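PDB 5FCY: Red carotenoid protein (RCP) from Nostoc sp., which binds beta-carotene among a mixture of carotenoids and probably serves in the photoprotection of cyanobacteria. Local coordinates for residues Q26-L29 with F30-Y34; N67-Q70 with Q71-L74; Q75-I79 with R80-N84; Y121-S125 with E126-L130. One frame throughout, in Å; residues are numbered along the deposited sequence.

Contact 1: Q26-L29 with F30-Y34. With BCR (beta-carotene), chain B.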
loop_
_atom_site.group_PDB
_atom_site.type_symbol
_atom_site.label_atom_id
_atom_site.label_comp_id
_atom_site.label_asym_id
_atom_site.label_seq_id
_atom_site.Cartn_x
_atom_site.Cartn_y
_atom_site.Cartn_z
ATOM N N GLN A 26 6.580 -5.621 2.799
ATOM C CA GLN A 26 5.355 -5.396 2.040
ATOM C C GLN A 26 5.314 -3.979 1.487
ATOM O O GLN A 26 5.008 -3.765 0.308
ATOM C CB GLN A 26 4.131 -5.656 2.922
ATOM C CG GLN A 26 3.907 -7.119 3.285
ATOM C CD GLN A 26 2.572 -7.362 3.973
ATOM O OE1 GLN A 26 1.521 -6.957 3.479
ATOM N NE2 GLN A 26 2.613 -8.029 5.121
ATOM N N LEU A 27 5.612 -2.993 2.334
ATOM C CA LEU A 27 5.590 -1.604 1.892
ATOM C C LEU A 27 6.632 -1.358 0.810
ATOM O O LEU A 27 6.403 -0.568 -0.115
ATOM C CB LEU A 27 5.818 -0.679 3.087
ATOM C CG LEU A 27 4.622 -0.512 4.024
ATOM C CD1 LEU A 27 5.068 -0.021 5.393
ATOM C CD2 LEU A 27 3.609 0.448 3.417
ATOM N N ALA A 28 7.782 -2.027 0.904
ATOM C CA ALA A 28 8.816 -1.869 -0.113
ATOM C C ALA A 28 8.336 -2.395 -1.458
ATOM O O ALA A 28 8.494 -1.734 -2.490
ATOM C CB ALA A 28 10.095 -2.586 0.320
ATOM N N LEU A 29 7.745 -3.591 -1.463
ATOM C CA LEU A 29 7.212 -4.149 -2.702
ATOM C C LEU A 29 6.177 -3.216 -3.317
ATOM O O LEU A 29 6.201 -2.949 -4.524
ATOM C CB LEU A 29 6.605 -5.525 -2.429
ATOM C CG LEU A 29 6.004 -6.249 -3.631
ATOM C CD1 LEU A 29 7.068 -6.542 -4.668
ATOM C CD2 LEU A 29 5.328 -7.529 -3.179
ATOM N N PHE A 30 5.259 -2.705 -2.494
ATOM C CA PHE A 30 4.226 -1.801 -2.992
ATOM C C PHE A 30 4.845 -0.546 -3.598
ATOM O O PHE A 30 4.348 -0.022 -4.599
ATOM C CB PHE A 30 3.274 -1.434 -1.846
ATOM C CG PHE A 30 1.839 -1.183 -2.260
ATOM C CD1 PHE A 30 1.344 -1.591 -3.488
ATOM C CD2 PHE A 30 0.978 -0.533 -1.391
ATOM C CE1 PHE A 30 0.024 -1.360 -3.830
ATOM C CE2 PHE A 30 -0.336 -0.294 -1.733
ATOM C CZ PHE A 30 -0.813 -0.706 -2.955
ATOM N N TRP A 31 5.936 -0.053 -3.003
ATOM C CA TRP A 31 6.569 1.169 -3.490
ATOM C C TRP A 31 7.240 0.955 -4.840
ATOM O O TRP A 31 7.118 1.793 -5.740
ATOM C CB TRP A 31 7.588 1.673 -2.469
ATOM C CG TRP A 31 8.529 2.694 -3.023
ATOM C CD1 TRP A 31 9.819 2.490 -3.417
ATOM C CD2 TRP A 31 8.253 4.080 -3.253
ATOM N NE1 TRP A 31 10.364 3.663 -3.875
ATOM C CE2 TRP A 31 9.423 4.656 -3.785
ATOM C CE3 TRP A 31 7.131 4.890 -3.060
ATOM C CZ2 TRP A 31 9.504 6.002 -4.126
ATOM C CZ3 TRP A 31 7.212 6.229 -3.399
ATOM C CH2 TRP A 31 8.391 6.771 -3.925
ATOM N N PHE A 32 7.964 -0.155 -5.000
ATOM C CA PHE A 32 8.651 -0.400 -6.262
ATOM C C PHE A 32 7.660 -0.648 -7.389
ATOM O O PHE A 32 7.863 -0.176 -8.514
ATOM C CB PHE A 32 9.618 -1.571 -6.116
ATOM C CG PHE A 32 10.870 -1.223 -5.367
ATOM C CD1 PHE A 32 11.836 -0.419 -5.947
ATOM C CD2 PHE A 32 11.079 -1.694 -4.084
ATOM C CE1 PHE A 32 12.987 -0.093 -5.261
ATOM C CE2 PHE A 32 12.230 -1.370 -3.393
ATOM C CZ PHE A 32 13.184 -0.570 -3.982
ATOM N N ILE A 33 6.578 -1.381 -7.109
ATOM C CA ILE A 33 5.503 -1.525 -8.088
ATOM C C ILE A 33 5.029 -0.154 -8.552
ATOM O O ILE A 33 4.800 0.071 -9.745
ATOM C CB ILE A 33 4.344 -2.349 -7.494
ATOM C CG1 ILE A 33 4.795 -3.783 -7.214
ATOM C CG2 ILE A 33 3.149 -2.357 -8.443
ATOM C CD1 ILE A 33 3.805 -4.598 -6.396
ATOM N N TYR A 34 4.872 0.783 -7.613
ATOM C CA TYR A 34 4.431 2.127 -7.972
ATOM C C TYR A 34 5.403 2.804 -8.929
ATOM O O TYR A 34 4.987 3.625 -9.755
ATOM C CB TYR A 34 4.252 2.970 -6.708
ATOM C CG TYR A 34 4.311 4.462 -6.945
ATOM C CD1 TYR A 34 3.212 5.153 -7.435
ATOM C CD2 TYR A 34 5.467 5.182 -6.666
ATOM C CE1 TYR A 34 3.264 6.520 -7.649
ATOM C CE2 TYR A 34 5.528 6.547 -6.875
ATOM C CZ TYR A 34 4.424 7.211 -7.365
ATOM O OH TYR A 34 4.488 8.570 -7.573
HETATM C C1 BCR B . 10.819 2.614 5.971
HETATM C C2 BCR B . 12.251 2.120 6.163
HETATM C C3 BCR B . 12.389 0.601 6.170
HETATM C C4 BCR B . 11.377 -0.059 5.242
HETATM C C5 BCR B . 10.844 0.947 4.253
HETATM C C6 BCR B . 10.198 2.013 4.725
HETATM C C7 BCR B . 8.964 2.622 4.128
HETATM C C8 BCR B . 8.296 2.194 3.036
HETATM C C9 BCR B . 7.069 2.887 2.540
HETATM C C10 BCR B . 6.472 2.438 1.405
HETATM C C11 BCR B . 5.257 3.014 0.802
HETATM C C33 BCR B . 11.118 0.739 2.802
HETATM C C31 BCR B . 10.871 4.140 5.911
HETATM C C32 BCR B . 10.005 2.161 7.171
HETATM C C34 BCR B . 6.550 4.063 3.324
HETATM C C12 BCR B . 4.737 2.478 -0.315
HETATM C C13 BCR B . 3.510 3.005 -0.967
HETATM C C14 BCR B . 3.059 2.404 -2.101
HETATM C C15 BCR B . 1.860 2.810 -2.848
HETATM C C16 BCR B . 1.482 2.183 -3.973
HETATM C C17 BCR B . 0.274 2.634 -4.681
HETATM C C18 BCR B . -0.189 2.084 -5.821
HETATM C C19 BCR B . -1.437 2.654 -6.398
HETATM C C20 BCR B . -2.059 2.165 -7.478
HETATM C C21 BCR B . -3.294 2.799 -7.963
HETATM C C22 BCR B . -3.952 2.380 -9.061
HETATM C C23 BCR B . -5.179 3.125 -9.466
HETATM C C24 BCR B . -5.850 2.872 -10.597
HETATM C C25 BCR B . -7.068 3.621 -11.024
HETATM C C26 BCR B . -7.573 4.661 -10.358
HETATM C C27 BCR B . -8.996 4.578 -9.858
HETATM C C28 BCR B . -9.783 3.627 -10.752
HETATM C C29 BCR B . -9.275 3.672 -12.189
HETATM C C30 BCR B . -7.814 3.233 -12.283
HETATM C C35 BCR B . 2.822 4.175 -0.321
HETATM C C36 BCR B . 0.557 0.940 -6.450
HETATM C C37 BCR B . -3.396 1.210 -9.823
HETATM C C38 BCR B . -6.796 5.943 -10.184
HETATM C C39 BCR B . -7.135 3.924 -13.457
HETATM C C40 BCR B . -7.784 1.726 -12.510
#

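Contact 2: N67-Q70 with Q71-L74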
loop_
_atom_site.group_PDB
_atom_site.type_symbol
_atom_site.label_atom_id
_atom_site.label_comp_id
_atom_site.label_asym_id
_atom_site.label_seq_id
_atom_site.Cartn_x
_atom_site.Cartn_y
_atom_site.Cartn_z
ATOM N N ASN A 67 3.452 13.762 12.143
ATOM C CA ASN A 67 4.901 13.745 12.033
ATOM C C ASN A 67 5.344 12.596 11.138
ATOM O O ASN A 67 4.679 11.561 11.040
ATOM C CB ASN A 67 5.546 13.617 13.412
ATOM C CG ASN A 67 5.359 14.861 14.256
ATOM O OD1 ASN A 67 5.115 15.949 13.730
ATOM N ND2 ASN A 67 5.479 14.711 15.571
ATOM N N HIS A 68 6.489 12.788 10.481
ATOM C CA HIS A 68 6.964 11.805 9.515
ATOM C C HIS A 68 7.004 10.409 10.121
ATOM O O HIS A 68 6.717 9.419 9.439
ATOM C CB HIS A 68 8.347 12.209 9.003
ATOM C CG HIS A 68 8.395 13.589 8.425
ATOM N ND1 HIS A 68 9.372 14.502 8.759
ATOM C CD2 HIS A 68 7.585 14.212 7.537
ATOM C CE1 HIS A 68 9.162 15.629 8.100
ATOM N NE2 HIS A 68 8.084 15.478 7.351
ATOM N N GLU A 69 7.345 10.309 11.408
ATOM C CA GLU A 69 7.389 9.002 12.055
ATOM C C GLU A 69 5.999 8.387 12.139
ATOM O O GLU A 69 5.806 7.213 11.801
ATOM C CB GLU A 69 8.007 9.123 13.449
ATOM C CG GLU A 69 9.379 8.480 13.556
ATOM C CD GLU A 69 9.328 6.976 13.401
ATOM O OE1 GLU A 69 8.647 6.314 14.212
ATOM O OE2 GLU A 69 9.963 6.457 12.459
ATOM N N GLN A 70 5.015 9.168 12.588
ATOM C CA GLN A 70 3.654 8.653 12.689
ATOM C C GLN A 70 3.096 8.278 11.324
ATOM O O GLN A 70 2.313 7.326 11.215
ATOM C CB GLN A 70 2.761 9.689 13.371
ATOM C CG GLN A 70 3.134 9.948 14.818
ATOM C CD GLN A 70 2.689 11.313 15.293
ATOM O OE1 GLN A 70 3.506 12.212 15.479
ATOM N NE2 GLN A 70 1.385 11.477 15.494
ATOM N N GLN A 71 3.481 9.009 10.273
ATOM C CA GLN A 71 3.094 8.629 8.919
ATOM C C GLN A 71 3.491 7.188 8.628
ATOM O O GLN A 71 2.726 6.431 8.021
ATOM C CB GLN A 71 3.740 9.570 7.902
ATOM C CG GLN A 71 3.358 11.032 8.068
ATOM C CD GLN A 71 4.049 11.933 7.063
ATOM O OE1 GLN A 71 4.950 11.503 6.341
ATOM N NE2 GLN A 71 3.627 13.192 7.009
ATOM N N LEU A 72 4.690 6.795 9.056
ATOM C CA LEU A 72 5.139 5.424 8.853
ATOM C C LEU A 72 4.310 4.448 9.675
ATOM O O LEU A 72 3.893 3.396 9.177
ATOM C CB LEU A 72 6.615 5.299 9.220
ATOM C CG LEU A 72 7.100 3.855 9.341
ATOM C CD1 LEU A 72 6.826 3.122 8.041
ATOM C CD2 LEU A 72 8.569 3.802 9.701
ATOM N N GLN A 73 4.077 4.771 10.946
ATOM C CA GLN A 73 3.403 3.829 11.829
ATOM C C GLN A 73 1.975 3.558 11.377
ATOM O O GLN A 73 1.463 2.450 11.576
ATOM C CB GLN A 73 3.419 4.352 13.266
ATOM C CG GLN A 73 3.015 3.315 14.299
ATOM C CD GLN A 73 3.872 2.065 14.231
ATOM O OE1 GLN A 73 5.097 2.143 14.131
ATOM N NE2 GLN A 73 3.229 0.903 14.263
ATOM N N LEU A 74 1.316 4.545 10.766
ATOM C CA LEU A 74 -0.033 4.321 10.258
ATOM C C LEU A 74 -0.034 3.253 9.171
ATOM O O LEU A 74 -0.809 2.292 9.232
ATOM C CB LEU A 74 -0.623 5.623 9.721
ATOM C CG LEU A 74 -2.002 5.474 9.072
ATOM C CD1 LEU A 74 -3.064 5.175 10.120
ATOM C CD2 LEU A 74 -2.356 6.711 8.279
#

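Contact 3: Q75-I79 with R80-N84. With BCR (beta-carotene), chain B.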
loop_
_atom_site.group_PDB
_atom_site.type_symbol
_atom_site.label_atom_id
_atom_site.label_comp_id
_atom_site.label_asym_id
_atom_site.label_seq_id
_atom_site.Cartn_x
_atom_site.Cartn_y
_atom_site.Cartn_z
ATOM N N GLN A 75 0.819 3.417 8.159
ATOM C CA GLN A 75 0.853 2.457 7.061
ATOM C C GLN A 75 1.142 1.052 7.574
ATOM O O GLN A 75 0.514 0.082 7.139
ATOM C CB GLN A 75 1.893 2.884 6.027
ATOM C CG GLN A 75 1.651 4.268 5.458
ATOM C CD GLN A 75 2.719 4.688 4.468
ATOM O OE1 GLN A 75 2.870 4.086 3.404
ATOM N NE2 GLN A 75 3.473 5.724 4.819
ATOM N N ARG A 76 2.088 0.926 8.505
ATOM C CA ARG A 76 2.308 -0.352 9.176
ATOM C C ARG A 76 1.044 -0.815 9.888
ATOM O O ARG A 76 0.634 -1.975 9.764
ATOM C CB ARG A 76 3.457 -0.228 10.174
ATOM C CG ARG A 76 4.786 0.167 9.567
ATOM C CD ARG A 76 5.787 0.510 10.656
ATOM N NE ARG A 76 7.168 0.309 10.228
ATOM C CZ ARG A 76 8.224 0.503 11.010
ATOM N NH1 ARG A 76 8.061 0.906 12.262
ATOM N NH2 ARG A 76 9.445 0.297 10.542
ATOM N N ASP A 77 0.416 0.084 10.652
ATOM C CA ASP A 77 -0.788 -0.270 11.394
ATOM C C ASP A 77 -1.924 -0.687 10.466
ATOM O O ASP A 77 -2.770 -1.500 10.852
ATOM C CB ASP A 77 -1.223 0.904 12.270
ATOM C CG ASP A 77 -0.321 1.101 13.477
ATOM O OD1 ASP A 77 0.342 0.131 13.902
ATOM O OD2 ASP A 77 -0.279 2.230 14.009
ATOM N N LEU A 78 -1.966 -0.147 9.246
ATOM C CA LEU A 78 -2.992 -0.569 8.298
ATOM C C LEU A 78 -2.738 -1.990 7.815
ATOM O O LEU A 78 -3.682 -2.771 7.645
ATOM C CB LEU A 78 -3.051 0.395 7.111
ATOM C CG LEU A 78 -3.448 1.845 7.398
ATOM C CD1 LEU A 78 -3.561 2.620 6.097
ATOM C CD2 LEU A 78 -4.744 1.932 8.190
ATOM N N ILE A 79 -1.471 -2.347 7.592
ATOM C CA ILE A 79 -1.153 -3.700 7.150
ATOM C C ILE A 79 -1.334 -4.690 8.294
ATOM O O ILE A 79 -1.701 -5.849 8.069
ATOM C CB ILE A 79 0.274 -3.745 6.569
ATOM C CG1 ILE A 79 0.346 -2.889 5.299
ATOM C CG2 ILE A 79 0.696 -5.191 6.277
ATOM C CD1 ILE A 79 1.708 -2.848 4.632
ATOM N N ARG A 80 -1.089 -4.258 9.530
ATOM C CA ARG A 80 -1.236 -5.118 10.697
ATOM C C ARG A 80 -2.669 -5.185 11.216
ATOM O O ARG A 80 -2.918 -5.889 12.200
ATOM C CB ARG A 80 -0.324 -4.631 11.825
ATOM C CG ARG A 80 1.142 -4.480 11.459
ATOM C CD ARG A 80 1.837 -3.543 12.441
ATOM N NE ARG A 80 3.259 -3.377 12.154
ATOM C CZ ARG A 80 4.120 -2.763 12.960
ATOM N NH1 ARG A 80 3.710 -2.250 14.113
ATOM N NH2 ARG A 80 5.397 -2.661 12.618
ATOM N N ARG A 81 -3.611 -4.476 10.592
ATOM C CA ARG A 81 -5.004 -4.458 11.038
ATOM C C ARG A 81 -5.141 -3.907 12.459
ATOM O O ARG A 81 -6.030 -4.314 13.211
ATOM C CB ARG A 81 -5.635 -5.854 10.949
ATOM C CG ARG A 81 -6.345 -6.164 9.639
ATOM C CD ARG A 81 -5.387 -6.559 8.530
ATOM N NE ARG A 81 -5.988 -7.540 7.630
ATOM C CZ ARG A 81 -5.420 -7.982 6.511
ATOM N NH1 ARG A 81 -4.231 -7.525 6.135
ATOM N NH2 ARG A 81 -6.047 -8.883 5.764
ATOM N N VAL A 82 -4.269 -2.972 12.844
ATOM C CA VAL A 82 -4.347 -2.384 14.175
ATOM C C VAL A 82 -5.647 -1.602 14.315
ATOM O O VAL A 82 -6.146 -0.996 13.358
ATOM C CB VAL A 82 -3.131 -1.483 14.450
ATOM C CG1 VAL A 82 -3.228 -0.842 15.835
ATOM C CG2 VAL A 82 -1.855 -2.278 14.328
ATOM N N ASP A 83 -6.195 -1.604 15.527
ATOM C CA ASP A 83 -7.484 -0.977 15.812
ATOM C C ASP A 83 -7.232 0.395 16.427
ATOM O O ASP A 83 -7.030 0.519 17.639
ATOM C CB ASP A 83 -8.317 -1.855 16.739
ATOM C CG ASP A 83 -9.741 -1.358 16.887
ATOM O OD1 ASP A 83 -10.006 -0.187 16.541
ATOM O OD2 ASP A 83 -10.600 -2.139 17.352
ATOM N N ASN A 84 -7.249 1.425 15.587
ATOM C CA ASN A 84 -7.183 2.803 16.042
ATOM C C ASN A 84 -8.143 3.624 15.190
ATOM O O ASN A 84 -8.821 3.098 14.302
ATOM C CB ASN A 84 -5.746 3.339 15.981
ATOM C CG ASN A 84 -5.166 3.310 14.584
ATOM O OD1 ASN A 84 -5.819 3.696 13.616
ATOM N ND2 ASN A 84 -3.928 2.845 14.473
HETATM C C1 BCR B . 10.819 2.614 5.971
HETATM C C2 BCR B . 12.251 2.120 6.163
HETATM C C3 BCR B . 12.389 0.601 6.170
HETATM C C4 BCR B . 11.377 -0.059 5.242
HETATM C C5 BCR B . 10.844 0.947 4.253
HETATM C C6 BCR B . 10.198 2.013 4.725
HETATM C C7 BCR B . 8.964 2.622 4.128
HETATM C C8 BCR B . 8.296 2.194 3.036
HETATM C C9 BCR B . 7.069 2.887 2.540
HETATM C C10 BCR B . 6.472 2.438 1.405
HETATM C C11 BCR B . 5.257 3.014 0.802
HETATM C C33 BCR B . 11.118 0.739 2.802
HETATM C C31 BCR B . 10.871 4.140 5.911
HETATM C C32 BCR B . 10.005 2.161 7.171
HETATM C C34 BCR B . 6.550 4.063 3.324
HETATM C C12 BCR B . 4.737 2.478 -0.315
HETATM C C13 BCR B . 3.510 3.005 -0.967
HETATM C C14 BCR B . 3.059 2.404 -2.101
HETATM C C15 BCR B . 1.860 2.810 -2.848
HETATM C C16 BCR B . 1.482 2.183 -3.973
HETATM C C17 BCR B . 0.274 2.634 -4.681
HETATM C C18 BCR B . -0.189 2.084 -5.821
HETATM C C19 BCR B . -1.437 2.654 -6.398
HETATM C C20 BCR B . -2.059 2.165 -7.478
HETATM C C21 BCR B . -3.294 2.799 -7.963
HETATM C C22 BCR B . -3.952 2.380 -9.061
HETATM C C23 BCR B . -5.179 3.125 -9.466
HETATM C C24 BCR B . -5.850 2.872 -10.597
HETATM C C25 BCR B . -7.068 3.621 -11.024
HETATM C C26 BCR B . -7.573 4.661 -10.358
HETATM C C27 BCR B . -8.996 4.578 -9.858
HETATM C C28 BCR B . -9.783 3.627 -10.752
HETATM C C29 BCR B . -9.275 3.672 -12.189
HETATM C C30 BCR B . -7.814 3.233 -12.283
HETATM C C35 BCR B . 2.822 4.175 -0.321
HETATM C C36 BCR B . 0.557 0.940 -6.450
HETATM C C37 BCR B . -3.396 1.210 -9.823
HETATM C C38 BCR B . -6.796 5.943 -10.184
HETATM C C39 BCR B . -7.135 3.924 -13.457
HETATM C C40 BCR B . -7.784 1.726 -12.510
#

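Contact 4: Y121-S125 with E126-L130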
loop_
_atom_site.group_PDB
_atom_site.type_symbol
_atom_site.label_atom_id
_atom_site.label_comp_id
_atom_site.label_asym_id
_atom_site.label_seq_id
_atom_site.Cartn_x
_atom_site.Cartn_y
_atom_site.Cartn_z
ATOM N N TYR A 121 17.438 0.363 0.197
ATOM C CA TYR A 121 16.608 -0.803 0.472
ATOM C C TYR A 121 16.561 -1.675 -0.777
ATOM O O TYR A 121 16.214 -1.196 -1.862
ATOM C CB TYR A 121 15.196 -0.397 0.897
ATOM C CG TYR A 121 14.440 -1.525 1.564
ATOM C CD1 TYR A 121 13.797 -2.497 0.811
ATOM C CD2 TYR A 121 14.383 -1.627 2.947
ATOM C CE1 TYR A 121 13.115 -3.533 1.416
ATOM C CE2 TYR A 121 13.703 -2.658 3.561
ATOM C CZ TYR A 121 13.071 -3.608 2.792
ATOM O OH TYR A 121 12.393 -4.636 3.408
ATOM N N LYS A 122 16.920 -2.946 -0.624
ATOM C CA LYS A 122 16.869 -3.914 -1.708
ATOM C C LYS A 122 15.878 -5.012 -1.351
ATOM O O LYS A 122 15.825 -5.466 -0.205
ATOM C CB LYS A 122 18.252 -4.517 -1.985
ATOM C CG LYS A 122 19.248 -3.515 -2.540
ATOM C CD LYS A 122 20.595 -4.158 -2.825
ATOM C CE LYS A 122 21.579 -3.143 -3.385
ATOM N NZ LYS A 122 22.920 -3.740 -3.649
ATOM N N LEU A 123 15.092 -5.430 -2.337
ATOM C CA LEU A 123 14.057 -6.421 -2.092
ATOM C C LEU A 123 14.669 -7.793 -1.848
ATOM O O LEU A 123 15.678 -8.163 -2.456
ATOM C CB LEU A 123 13.090 -6.485 -3.274
ATOM C CG LEU A 123 12.281 -5.221 -3.577
ATOM C CD1 LEU A 123 11.347 -5.470 -4.750
ATOM C CD2 LEU A 123 11.496 -4.762 -2.357
ATOM N N SER A 124 14.050 -8.547 -0.943
ATOM C CA SER A 124 14.433 -9.930 -0.719
ATOM C C SER A 124 14.325 -10.729 -2.015
ATOM O O SER A 124 13.680 -10.317 -2.983
ATOM C CB SER A 124 13.544 -10.559 0.352
ATOM O OG SER A 124 13.602 -11.974 0.292
ATOM N N SER A 125 14.974 -11.895 -2.022
ATOM C CA SER A 125 14.874 -12.786 -3.173
ATOM C C SER A 125 13.422 -13.138 -3.464
ATOM O O SER A 125 13.004 -13.182 -4.627
ATOM C CB SER A 125 15.694 -14.053 -2.923
ATOM O OG SER A 125 15.560 -14.970 -3.995
ATOM N N GLU A 126 12.636 -13.383 -2.413
ATOM C CA GLU A 126 11.226 -13.718 -2.585
ATOM C C GLU A 126 10.445 -12.544 -3.167
ATOM O O GLU A 126 9.618 -12.728 -4.068
ATOM C CB GLU A 126 10.632 -14.146 -1.241
ATOM C CG GLU A 126 9.216 -14.699 -1.319
ATOM C CD GLU A 126 8.641 -15.043 0.046
ATOM O OE1 GLU A 126 9.364 -14.907 1.058
ATOM O OE2 GLU A 126 7.462 -15.449 0.107
ATOM N N SER A 127 10.697 -11.333 -2.668
ATOM C CA SER A 127 9.945 -10.168 -3.123
ATOM C C SER A 127 10.231 -9.863 -4.587
ATOM O O SER A 127 9.306 -9.632 -5.375
ATOM C CB SER A 127 10.277 -8.961 -2.247
ATOM O OG SER A 127 9.819 -9.158 -0.924
ATOM N N GLN A 128 11.509 -9.851 -4.972
ATOM C CA GLN A 128 11.851 -9.591 -6.365
ATOM C C GLN A 128 11.189 -10.602 -7.292
ATOM O O GLN A 128 10.917 -10.292 -8.457
ATOM C CB GLN A 128 13.369 -9.619 -6.551
ATOM C CG GLN A 128 13.850 -8.899 -7.803
ATOM C CD GLN A 128 14.107 -7.421 -7.565
ATOM O OE1 GLN A 128 14.766 -7.042 -6.596
ATOM N NE2 GLN A 128 13.585 -6.578 -8.451
ATOM N N GLU A 129 10.923 -11.812 -6.793
ATOM C CA GLU A 129 10.217 -12.807 -7.591
ATOM C C GLU A 129 8.757 -12.410 -7.779
ATOM O O GLU A 129 8.229 -12.457 -8.896
ATOM C CB GLU A 129 10.326 -14.179 -6.924
ATOM C CG GLU A 129 10.208 -15.361 -7.876
ATOM C CD GLU A 129 11.475 -15.601 -8.674
ATOM O OE1 GLU A 129 11.503 -15.262 -9.876
ATOM O OE2 GLU A 129 12.448 -16.125 -8.094
ATOM N N LEU A 130 8.091 -12.006 -6.692
ATOM C CA LEU A 130 6.720 -11.518 -6.796
ATOM C C LEU A 130 6.631 -10.317 -7.727
ATOM O O LEU A 130 5.718 -10.232 -8.556
ATOM C CB LEU A 130 6.179 -11.147 -5.414
ATOM C CG LEU A 130 5.717 -12.265 -4.478
ATOM C CD1 LEU A 130 5.228 -11.663 -3.170
ATOM C CD2 LEU A 130 4.623 -13.115 -5.112
#

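Contact 1: Q26-L29 with F30-Y34
Leu29 and Ile33, one turn apart on helix 23-35, slant across each other, with Leu29 CG lying 3.9 Å from Ile33 CD1. The leucine takes up this place because its CG is anti to the backbone N (chi1 -180°), and both side chains go on to meet Leu131 of helix 125-136. Ala28 and Phe32 form a looser pair, the methyl CB of Ala28 coming to 4.5 Å from CE2 on the rim of the ring. One face of that ring takes Trp31, whose CD1 stands 4.2 Å above the plane, over the centre. Beneath these side chains runs the regular bonding of the helix, as from Ile33 N to Leu29 O at 3.0 Å. In the all-helical fold of the orange carotenoid protein N-terminal family, this largely buried part of helix 23-35 presents another side to the carotenoid. There Phe30 lies flat against the polyene: C16 of beta-carotene sits over the ring centre, 3.5 Å above its plane, and the ring also meets Tyr149 edge-to-face. Trp31 behaves differently, turning its edge toward C12 of the pigment while Tyr34 CD2 lies over one of its faces, offset toward the rim. Leu27 joins the same wall through CB, 3.6 Å from C10 of beta-carotene, and Tyr34 extends it by setting CB 4.0 Å from C16.

Contact 2: N67-Q70 with Q71-L74
With CG anti to the carbonyl carbon in both residues (chi1 -55° and -60°), His68 and Gln71 send their side chains the same way, side by side, in the first turn of helix 68-79. Their flat groups stand 77° apart: Gln71 OE1 lies in the imidazole plane, at the ring edge, 4.0 Å from His68 CD2. The rest of the glutamine runs extended over the backbone, CD passing 3.8 Å from His68 CA. Farther round, Glu69 bends back at its second torsion until OE2 is 4.1 Å from CD2 of Leu72, a residue that touches the carotenoid. Gln71 N bonds to Asn67 O at 2.9 Å, and Gln73 N follows to Glu69 O at 3.1 Å. The main polar partner of Gln71 OE1 is Val115 N in a loop beyond. With a leucine in place of the glutamine, the N-H of Val115 would probably be left without this acceptor and the loop less firmly tied to the helix. Backbone bonds thus hold this turn together, while the glutamine amide spends its polarity on joining the helix to the loop that carries Val115.

Contact 3: Q75-I79 with R80-N84
Where Asp77 and Leu78 meet Arg81 and Val82, helix 68-79 ends in a Schellman motif and passes into the loop leading to helix 85-91. Arg81 adopts a positive phi (61°), so the chain turns back and Val82 N bonds to Asp77 O at 2.9 Å, enclosing a weak bond from Arg81 N to Leu78 O. The hydrophobic side of Val82 then settles on the aspartate, CB to CB at 3.8 Å. Asp77 OD1 accepts from Gln73 NE2 and lies 4.1 Å from Arg80 NH1, well out of the guanidinium plane, near enough for attraction between the charges but with no N-H aimed at it. Were Asp77 cut back to an alanine, Gln73 NE2 would probably lose this acceptor and Arg80 the nearby negative charge. The side chain of Asn84, whose OD1 caps Ser87 N at the start of the next helix, crosses that of Asp77 at about a right angle. Arg80 stretches back beside Arg76, their guanidinium planes 17° apart, and one face of the Arg80 group covers Arg76 CB at 3.6 Å above the plane. Arg76 has its own counter-charge in Asp24 of helix 23-35, and its NH2 lies 3.9 Å from the methyl C32 of beta-carotene.

Contact 4: Y121-S125 with E126-L130
Ser124 is the N-cap of helix 125-136 and meets Glu126 through its side chain: the serine OG, turned anti to the backbone N (chi1 161°), accepts from Glu126 N at 3.2 Å. The carbonyl of the same serine receives Gln128 N at 3.0 Å in an almost straight bond of 179°, so Ser124 caps one N-H with its hydroxyl oxygen and takes the first regular helix bond on its carbonyl. The close side of the contact faces inward. There Leu123 CB rests 3.9 Å from Ser127 CB, and the leucine continues onto Ala28 and Phe32 of helix 23-35. Glu25 of that helix bonds to both Ser127 OG and Ser124 N, tying the cap to its neighbour. The outer side, with the exposed side chains of Ser125, Glu126 and Glu129, is looser: Glu129 N reaches Ser125 O only in a weak bond of 3.3 Å. Carboxylates such as Glu126 and Glu129 in the first turns are likely to sit favourably with the positive end of the helix dipole. Gln128, though exposed, still folds back onto the leucine, bending at its second torsion and crossing Leu123 at about a right angle to bring OE1 to 3.8 Å from Leu123 CB.

From the N terminus the four contacts follow in series, each within one continuous run of chain; none encloses or crosses another, and none closes a long loop. Contact 1 lies within helix 23-35. After the unmodelled stretch 38-51 and helix 53-64 come contacts 2 and 3, at the start and end of helix 68-79, and contact 4 then opens helix 125-136. Space brings distant parts together: Leu27 packs on Ile79 and Gln75, joining contacts 1 and 3, which both touch the carotenoid, while Ala28 and Phe32 pack on Tyr121 and Leu123, joining contacts 1 and 4. Helix 23-35 therefore lies between two partners, whereas contacts 2 and 4 stay about 24 Å apart, centre to centre.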